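Long-range contact in putative ABC transporter amino acid-binding protein (Sinorhizobium meliloti, PDB 2Q88), which binds the compatible solute ectoine and probably delivers it to an ABC transporter for uptake in osmoprotection: residues 119-130 with 142-152. Numbering follows the deposited sequence.
Sequences IADNPDAKIGAP and AGVPRDRVIVV
Strands 127-129 and 149-151 are the parallel pair of a beta-alpha-beta crossover through helix 134-141. I127 N donates to R148 O (2.9 Å), and I150 N to I127 O (2.8 Å). A129 N then donates to I150 O, and V152 N to A129 O. CG2 of V152 lies 3.7 Å from G128 CA, on the side where a CB would clash. I127 and V149 point the same way, CG2 beside CG2.

R148 reaches across to the end of helix 116-121 and the turn after it. Its chain bends at chi3 (-88°), which brings the guanidinium edge to three backbone carbonyls near its plane. NH1 donates to I119 O (2.8 Å) and A125 O (2.9 Å), the latter on a lone pair; NH2 donates to A120 O (3.0 Å). P123 CA lies over the rim of one face, P145 CD over that of the other; with the three bonds, this fixes how the group is turned. A methionine in its place would probably leave these carbonyls without the guanidinium N-H groups and the turn less firmly tied to strand 149-151.

V144 CG2 packs against A120 CB and I119 CG2, both at 3.8 Å. G143, with positive phi, makes the Schellman motif that follows helix 134-141. P130 touches the bound ectoine. This right-handed crossover is typical of the alpha/beta lobes of periplasmic solute-binding proteins.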
# COMPACT_ATOMS: atom_id res chain seq x y z
N ILE A 119 -11.31 19.56 1.79
CA ILE A 119 -12.08 18.81 2.77
C ILE A 119 -11.98 19.47 4.13
O ILE A 119 -12.98 19.56 4.84
CB ILE A 119 -11.58 17.35 2.86
CG1 ILE A 119 -11.63 16.67 1.48
CG2 ILE A 119 -12.44 16.55 3.86
CD1 ILE A 119 -10.86 15.37 1.43
N ALA A 120 -10.78 19.93 4.49
CA ALA A 120 -10.58 20.61 5.77
C ALA A 120 -11.41 21.89 5.84
O ALA A 120 -11.97 22.21 6.89
CB ALA A 120 -9.11 20.91 5.99
N ASP A 121 -11.50 22.60 4.72
CA ASP A 121 -12.21 23.88 4.62
C ASP A 121 -13.74 23.81 4.73
O ASP A 121 -14.39 24.81 5.05
CB ASP A 121 -11.84 24.56 3.30
CG ASP A 121 -10.40 25.08 3.27
OD1 ASP A 121 -9.79 25.25 4.34
OD2 ASP A 121 -9.81 25.34 2.20
N ASN A 122 -14.31 22.66 4.43
CA ASN A 122 -15.76 22.46 4.47
C ASN A 122 -16.11 21.63 5.70
O ASN A 122 -15.77 20.46 5.75
CB ASN A 122 -16.22 21.75 3.18
CG ASN A 122 -17.72 21.52 3.12
OD1 ASN A 122 -18.41 21.55 4.14
ND2 ASN A 122 -18.23 21.30 1.91
N PRO A 123 -16.78 22.22 6.71
CA PRO A 123 -17.09 21.50 7.95
C PRO A 123 -18.13 20.39 7.79
O PRO A 123 -18.33 19.60 8.72
CB PRO A 123 -17.64 22.60 8.87
CG PRO A 123 -17.19 23.86 8.25
CD PRO A 123 -17.26 23.61 6.76
N ASP A 124 -18.78 20.32 6.64
CA ASP A 124 -19.72 19.23 6.37
C ASP A 124 -19.01 18.00 5.83
O ASP A 124 -19.52 16.90 6.00
CB ASP A 124 -20.79 19.64 5.37
CG ASP A 124 -21.63 20.78 5.87
OD1 ASP A 124 -21.73 20.99 7.11
OD2 ASP A 124 -22.24 21.53 5.08
N ALA A 125 -17.85 18.20 5.20
CA ALA A 125 -17.20 17.15 4.42
C ALA A 125 -16.56 16.08 5.28
O ALA A 125 -15.74 16.36 6.15
CB ALA A 125 -16.16 17.75 3.47
N LYS A 126 -16.95 14.84 5.04
CA LYS A 126 -16.31 13.72 5.71
C LYS A 126 -15.56 12.90 4.68
O LYS A 126 -16.10 12.60 3.61
CB LYS A 126 -17.34 12.87 6.46
CG LYS A 126 -17.93 13.55 7.68
CD LYS A 126 -18.80 12.61 8.48
CE LYS A 126 -19.52 13.37 9.60
NZ LYS A 126 -20.62 12.57 10.19
N ILE A 127 -14.33 12.53 5.00
CA ILE A 127 -13.54 11.66 4.13
C ILE A 127 -13.35 10.27 4.74
O ILE A 127 -13.00 10.15 5.91
CB ILE A 127 -12.18 12.31 3.79
CG1 ILE A 127 -11.29 11.31 3.02
CG2 ILE A 127 -11.46 12.82 5.06
CD1 ILE A 127 -10.22 11.97 2.18
N GLY A 128 -13.57 9.24 3.93
CA GLY A 128 -13.30 7.87 4.36
C GLY A 128 -11.92 7.47 3.89
O GLY A 128 -11.49 7.84 2.80
N ALA A 129 -11.22 6.70 4.71
CA ALA A 129 -9.85 6.29 4.39
C ALA A 129 -9.45 5.12 5.27
O ALA A 129 -9.95 4.99 6.39
CB ALA A 129 -8.89 7.45 4.60
N PRO A 130 -8.53 4.28 4.80
CA PRO A 130 -8.05 3.17 5.63
C PRO A 130 -7.34 3.67 6.88
O PRO A 130 -6.58 4.64 6.83
CB PRO A 130 -7.09 2.41 4.70
CG PRO A 130 -6.76 3.35 3.60
CD PRO A 130 -7.93 4.28 3.45
N ALA A 142 -3.80 18.16 6.74
CA ALA A 142 -4.43 19.28 6.03
C ALA A 142 -5.37 20.05 6.95
O ALA A 142 -5.88 21.12 6.59
CB ALA A 142 -5.19 18.79 4.81
N GLY A 143 -5.63 19.48 8.13
CA GLY A 143 -6.49 20.12 9.11
C GLY A 143 -7.89 19.55 9.20
O GLY A 143 -8.74 20.14 9.87
N VAL A 144 -8.17 18.44 8.52
CA VAL A 144 -9.47 17.79 8.69
C VAL A 144 -9.49 17.23 10.12
O VAL A 144 -8.60 16.46 10.48
CB VAL A 144 -9.73 16.67 7.66
CG1 VAL A 144 -11.15 16.12 7.81
CG2 VAL A 144 -9.49 17.18 6.25
N PRO A 145 -10.47 17.64 10.93
CA PRO A 145 -10.60 17.16 12.30
C PRO A 145 -10.77 15.65 12.34
O PRO A 145 -11.32 15.07 11.40
CB PRO A 145 -11.89 17.83 12.78
CG PRO A 145 -12.05 19.01 11.91
CD PRO A 145 -11.51 18.63 10.59
N ARG A 146 -10.32 15.03 13.43
CA ARG A 146 -10.37 13.57 13.58
C ARG A 146 -11.77 13.01 13.32
O ARG A 146 -11.92 11.97 12.68
CB ARG A 146 -9.88 13.17 14.98
CG ARG A 146 -9.95 11.68 15.29
CD ARG A 146 -8.92 10.84 14.55
NE ARG A 146 -9.45 10.29 13.30
CZ ARG A 146 -8.81 9.40 12.55
NH1 ARG A 146 -7.61 8.97 12.92
NH2 ARG A 146 -9.35 8.94 11.43
N ASP A 147 -12.80 13.73 13.78
CA ASP A 147 -14.17 13.23 13.65
C ASP A 147 -14.76 13.32 12.22
O ASP A 147 -15.83 12.78 11.96
CB ASP A 147 -15.10 13.86 14.70
CG ASP A 147 -15.24 15.37 14.56
OD1 ASP A 147 -14.73 15.98 13.60
OD2 ASP A 147 -15.86 16.05 15.41
N ARG A 148 -14.03 13.96 11.31
CA ARG A 148 -14.42 14.00 9.89
C ARG A 148 -13.51 13.14 9.01
O ARG A 148 -13.68 13.08 7.80
CB ARG A 148 -14.44 15.43 9.36
CG ARG A 148 -15.44 16.32 10.05
CD ARG A 148 -15.90 17.48 9.19
NE ARG A 148 -15.07 18.67 9.30
CZ ARG A 148 -14.29 19.16 8.33
NH1 ARG A 148 -14.17 18.54 7.16
NH2 ARG A 148 -13.60 20.28 8.55
N VAL A 149 -12.54 12.47 9.63
CA VAL A 149 -11.74 11.46 8.95
C VAL A 149 -12.22 10.10 9.44
O VAL A 149 -11.99 9.72 10.58
CB VAL A 149 -10.21 11.63 9.17
CG1 VAL A 149 -9.43 10.58 8.35
CG2 VAL A 149 -9.77 13.01 8.75
N ILE A 150 -12.92 9.39 8.56
CA ILE A 150 -13.69 8.22 8.93
C ILE A 150 -12.95 6.96 8.50
O ILE A 150 -12.63 6.79 7.33
CB ILE A 150 -15.09 8.27 8.24
CG1 ILE A 150 -15.83 9.60 8.51
CG2 ILE A 150 -15.92 7.02 8.55
CD1 ILE A 150 -15.99 10.00 9.98
N VAL A 151 -12.64 6.09 9.45
CA VAL A 151 -11.91 4.87 9.11
C VAL A 151 -12.81 3.97 8.25
O VAL A 151 -13.98 3.78 8.57
CB VAL A 151 -11.44 4.13 10.37
CG1 VAL A 151 -10.76 2.81 10.01
CG2 VAL A 151 -10.49 5.03 11.20
N VAL A 152 -12.25 3.44 7.16
CA VAL A 152 -12.96 2.51 6.27
C VAL A 152 -12.12 1.22 6.15
O VAL A 152 -10.97 1.30 5.72
CB VAL A 152 -13.18 3.15 4.86
CG1 VAL A 152 -13.72 2.13 3.85
CG2 VAL A 152 -14.14 4.32 4.96